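Local coordinates for UDP-N-acetylglucosamine 4-epimerase (Bacillus cereus, PDB 3M2P), which binds UDP and probably interconverts UDP-N-acetylglucosamine and its C4 epimer, at residues 187-200 and 224-236. Sequence-based numbering, arbitrary orientation.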
# COMPACT_ATOMS: atom_id res chain seq x y z
N LEU A 187 13.19 -34.62 3.92
CA LEU A 187 12.98 -33.23 3.50
C LEU A 187 13.87 -32.89 2.30
O LEU A 187 15.03 -33.31 2.24
CB LEU A 187 13.29 -32.27 4.65
CG LEU A 187 12.23 -32.03 5.72
CD1 LEU A 187 11.44 -33.28 6.04
CD2 LEU A 187 12.87 -31.46 6.97
N THR A 188 13.32 -32.14 1.35
CA THR A 188 14.09 -31.73 0.17
C THR A 188 14.07 -30.21 0.03
O THR A 188 13.19 -29.55 0.57
CB THR A 188 13.54 -32.36 -1.12
OG1 THR A 188 12.18 -31.96 -1.32
CG2 THR A 188 13.62 -33.87 -1.06
N LEU A 189 15.05 -29.68 -0.68
CA LEU A 189 15.10 -28.26 -0.99
C LEU A 189 15.40 -28.17 -2.46
O LEU A 189 16.38 -28.74 -2.91
CB LEU A 189 16.23 -27.59 -0.21
CG LEU A 189 16.10 -27.44 1.31
CD1 LEU A 189 17.44 -27.10 1.91
CD2 LEU A 189 15.09 -26.37 1.70
N HIS A 190 14.57 -27.47 -3.23
CA HIS A 190 14.78 -27.39 -4.68
C HIS A 190 16.24 -27.15 -5.03
O HIS A 190 16.82 -27.87 -5.84
CB HIS A 190 13.93 -26.30 -5.33
CG HIS A 190 14.07 -26.26 -6.83
ND1 HIS A 190 14.85 -25.34 -7.49
CD2 HIS A 190 13.54 -27.06 -7.78
CE1 HIS A 190 14.80 -25.57 -8.79
NE2 HIS A 190 14.01 -26.61 -8.99
N ALA A 191 16.82 -26.12 -4.43
CA ALA A 191 18.26 -25.88 -4.52
C ALA A 191 18.73 -25.26 -3.21
O ALA A 191 17.93 -25.06 -2.30
CB ALA A 191 18.58 -24.98 -5.70
N ASN A 192 20.03 -24.99 -3.10
CA ASN A 192 20.54 -24.28 -1.93
C ASN A 192 20.33 -22.79 -2.07
O ASN A 192 20.35 -22.25 -3.18
CB ASN A 192 22.02 -24.57 -1.74
CG ASN A 192 22.27 -25.68 -0.76
OD1 ASN A 192 21.66 -25.73 0.32
ND2 ASN A 192 23.16 -26.59 -1.13
N SER A 193 20.13 -22.11 -0.95
CA SER A 193 19.92 -20.68 -0.99
C SER A 193 20.64 -20.00 0.14
O SER A 193 20.79 -20.57 1.22
CB SER A 193 18.43 -20.32 -0.95
OG SER A 193 18.18 -19.06 -1.56
N VAL A 194 21.07 -18.78 -0.12
CA VAL A 194 21.75 -17.97 0.88
C VAL A 194 20.78 -16.95 1.50
O VAL A 194 21.12 -16.28 2.48
CB VAL A 194 22.99 -17.29 0.28
CG1 VAL A 194 23.82 -16.64 1.38
CG2 VAL A 194 23.83 -18.30 -0.45
N ALA A 195 19.57 -16.87 0.95
CA ALA A 195 18.55 -15.94 1.43
C ALA A 195 18.08 -16.31 2.83
O ALA A 195 17.92 -17.49 3.15
CB ALA A 195 17.38 -15.90 0.48
N LYS A 196 17.86 -15.28 3.66
CA LYS A 196 17.48 -15.44 5.06
C LYS A 196 16.10 -14.86 5.28
O LYS A 196 15.83 -13.72 4.89
CB LYS A 196 18.50 -14.75 5.96
CG LYS A 196 19.80 -15.53 6.11
CD LYS A 196 20.96 -14.70 6.66
CE LYS A 196 22.11 -15.61 7.13
NZ LYS A 196 23.46 -14.96 7.12
N ARG A 197 15.22 -15.65 5.89
CA ARG A 197 13.83 -15.26 6.10
C ARG A 197 13.47 -15.33 7.59
O ARG A 197 13.83 -16.28 8.26
CB ARG A 197 12.89 -16.17 5.30
CG ARG A 197 12.94 -15.95 3.78
CD ARG A 197 11.77 -16.63 3.08
NE ARG A 197 12.06 -18.01 2.72
CZ ARG A 197 11.14 -18.93 2.41
NH1 ARG A 197 9.86 -18.63 2.44
NH2 ARG A 197 11.51 -20.16 2.08
N GLU A 198 12.77 -14.32 8.10
CA GLU A 198 12.49 -14.24 9.53
C GLU A 198 11.20 -14.96 9.89
O GLU A 198 10.16 -14.71 9.29
CB GLU A 198 12.43 -12.79 9.97
CG GLU A 198 12.45 -12.56 11.47
CD GLU A 198 12.57 -11.08 11.80
OE1 GLU A 198 12.65 -10.29 10.83
OE2 GLU A 198 12.59 -10.71 13.00
N PHE A 199 11.27 -15.87 10.87
CA PHE A 199 10.12 -16.67 11.27
C PHE A 199 9.67 -16.41 12.71
O PHE A 199 10.40 -16.69 13.66
CB PHE A 199 10.44 -18.15 11.11
CG PHE A 199 10.63 -18.57 9.69
CD1 PHE A 199 11.88 -18.50 9.10
CD2 PHE A 199 9.57 -19.07 8.95
CE1 PHE A 199 12.07 -18.90 7.80
CE2 PHE A 199 9.75 -19.47 7.64
CZ PHE A 199 11.00 -19.38 7.07
N LEU A 200 8.46 -15.89 12.86
CA LEU A 200 7.92 -15.55 14.17
C LEU A 200 6.89 -16.56 14.62
O LEU A 200 5.88 -16.74 13.96
CB LEU A 200 7.28 -14.16 14.13
CG LEU A 200 6.46 -13.76 15.35
CD1 LEU A 200 7.37 -13.52 16.54
CD2 LEU A 200 5.66 -12.52 15.05
N ILE A 224 7.12 -6.64 14.21
CA ILE A 224 7.17 -7.70 15.21
C ILE A 224 7.92 -8.91 14.66
O ILE A 224 7.30 -9.86 14.17
CB ILE A 224 5.78 -8.12 15.73
CG1 ILE A 224 4.95 -6.91 16.16
CG2 ILE A 224 5.95 -9.10 16.88
CD1 ILE A 224 5.44 -6.20 17.41
N GLY A 225 9.25 -8.86 14.72
CA GLY A 225 10.09 -9.97 14.32
C GLY A 225 10.56 -10.80 15.51
O GLY A 225 10.33 -10.44 16.66
N SER A 226 11.25 -11.90 15.22
CA SER A 226 11.67 -12.84 16.26
C SER A 226 13.14 -12.75 16.63
O SER A 226 13.51 -12.95 17.79
CB SER A 226 11.35 -14.27 15.83
OG SER A 226 11.89 -14.52 14.54
N GLY A 227 14.00 -12.45 15.66
CA GLY A 227 15.42 -12.56 15.92
C GLY A 227 16.35 -12.39 14.73
O GLY A 227 16.90 -11.29 14.57
N ASP A 228 16.57 -13.41 13.89
CA ASP A 228 16.07 -14.80 13.90
C ASP A 228 15.70 -15.17 12.45
O ASP A 228 14.75 -15.93 12.19
CB ASP A 228 14.90 -15.05 14.85
CG ASP A 228 14.69 -16.54 15.16
OD1 ASP A 228 14.85 -16.96 16.33
OD2 ASP A 228 14.38 -17.31 14.22
N ALA A 229 16.47 -14.61 11.51
CA ALA A 229 16.32 -14.91 10.08
C ALA A 229 17.09 -16.16 9.69
O ALA A 229 18.31 -16.22 9.87
CB ALA A 229 16.78 -13.73 9.26
N LEU A 230 16.39 -17.15 9.15
CA LEU A 230 17.00 -18.43 8.81
C LEU A 230 17.03 -18.70 7.31
O LEU A 230 16.21 -18.19 6.55
CB LEU A 230 16.24 -19.56 9.51
CG LEU A 230 16.04 -19.48 11.02
CD1 LEU A 230 15.53 -20.81 11.57
CD2 LEU A 230 17.31 -19.07 11.71
N THR A 231 18.00 -19.51 6.87
CA THR A 231 17.97 -20.07 5.53
C THR A 231 17.15 -21.35 5.52
O THR A 231 16.96 -21.98 6.57
CB THR A 231 19.38 -20.40 5.00
OG1 THR A 231 19.96 -21.46 5.78
CG2 THR A 231 20.27 -19.17 5.05
N ASN A 232 16.66 -21.74 4.35
CA ASN A 232 15.83 -22.93 4.23
C ASN A 232 16.58 -24.17 4.70
O ASN A 232 16.00 -25.08 5.30
CB ASN A 232 15.31 -23.10 2.81
CG ASN A 232 14.21 -22.11 2.48
OD1 ASN A 232 13.77 -22.01 1.33
ND2 ASN A 232 13.76 -21.37 3.49
N TYR A 233 17.88 -24.20 4.43
CA TYR A 233 18.74 -25.26 4.94
C TYR A 233 18.69 -25.29 6.49
O TYR A 233 18.49 -26.35 7.09
CB TYR A 233 20.16 -25.10 4.39
CG TYR A 233 21.17 -26.11 4.90
CD1 TYR A 233 21.99 -25.80 5.97
CD2 TYR A 233 21.32 -27.35 4.30
CE1 TYR A 233 22.92 -26.71 6.44
CE2 TYR A 233 22.25 -28.26 4.76
CZ TYR A 233 23.05 -27.94 5.84
OH TYR A 233 23.99 -28.83 6.34
N GLU A 234 18.84 -24.13 7.13
CA GLU A 234 18.73 -24.05 8.58
C GLU A 234 17.39 -24.56 9.10
O GLU A 234 17.35 -25.39 10.01
CB GLU A 234 18.92 -22.63 9.08
CG GLU A 234 20.22 -21.98 8.70
CD GLU A 234 20.49 -20.75 9.55
OE1 GLU A 234 20.21 -19.62 9.07
OE2 GLU A 234 20.96 -20.92 10.70
N VAL A 235 16.30 -24.04 8.53
CA VAL A 235 14.94 -24.44 8.91
C VAL A 235 14.79 -25.97 8.89
O VAL A 235 14.43 -26.58 9.89
CB VAL A 235 13.87 -23.81 7.96
CG1 VAL A 235 12.46 -24.22 8.36
CG2 VAL A 235 13.98 -22.30 7.95
N ALA A 236 15.09 -26.58 7.75
CA ALA A 236 14.97 -28.02 7.58
C ALA A 236 15.75 -28.80 8.64
O ALA A 236 15.22 -29.72 9.24
CB ALA A 236 15.42 -28.43 6.20
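Arg197 and Leu230 form an antiparallel hydrogen-bonded pair, Arg197 N to Leu230 O and Leu230 N to Arg197 O both at 2.8 Å, adding strand 229-230 to 197-201, which runs parallel to 154-164 of the Rossmann-type sheet. The Arg197 side chain leaves this pair with CB 4.1 Å from Leu230 O. CG and CD carry it on without a close partner across the contact; a bend at chi3 (-89°) then brings NE and CZ to 3.8 and 3.7 Å from Asn232 ND2. NH2 lies near both ends of that amide and donates a bent bond (139°) to Asn232 OD1, the two flat groups turned 65° apart. Next to this pair, Glu198 faces Ala229 in a non-hydrogen-bonded pair, and its extended chain reaches the loop 225-227: OE2 takes weak bonds from Ser226 N at 2.9 Å and, longer, from Gly227 N, while OE1 accepts from Met265 N. Ser226 OG donates to Phe199 O, from above the carbonyl plane, at 2.8 Å. Separately, Leu189 of strand 187-189 straddles the start of helix 232-242, CD2 on Asn232 CB and CD1 beside Tyr233 CA; Thr231 and Glu234 close that turn as a capping box. Main-chain N-H groups around the buried Glu198 carboxylate would probably ease burial of its charge.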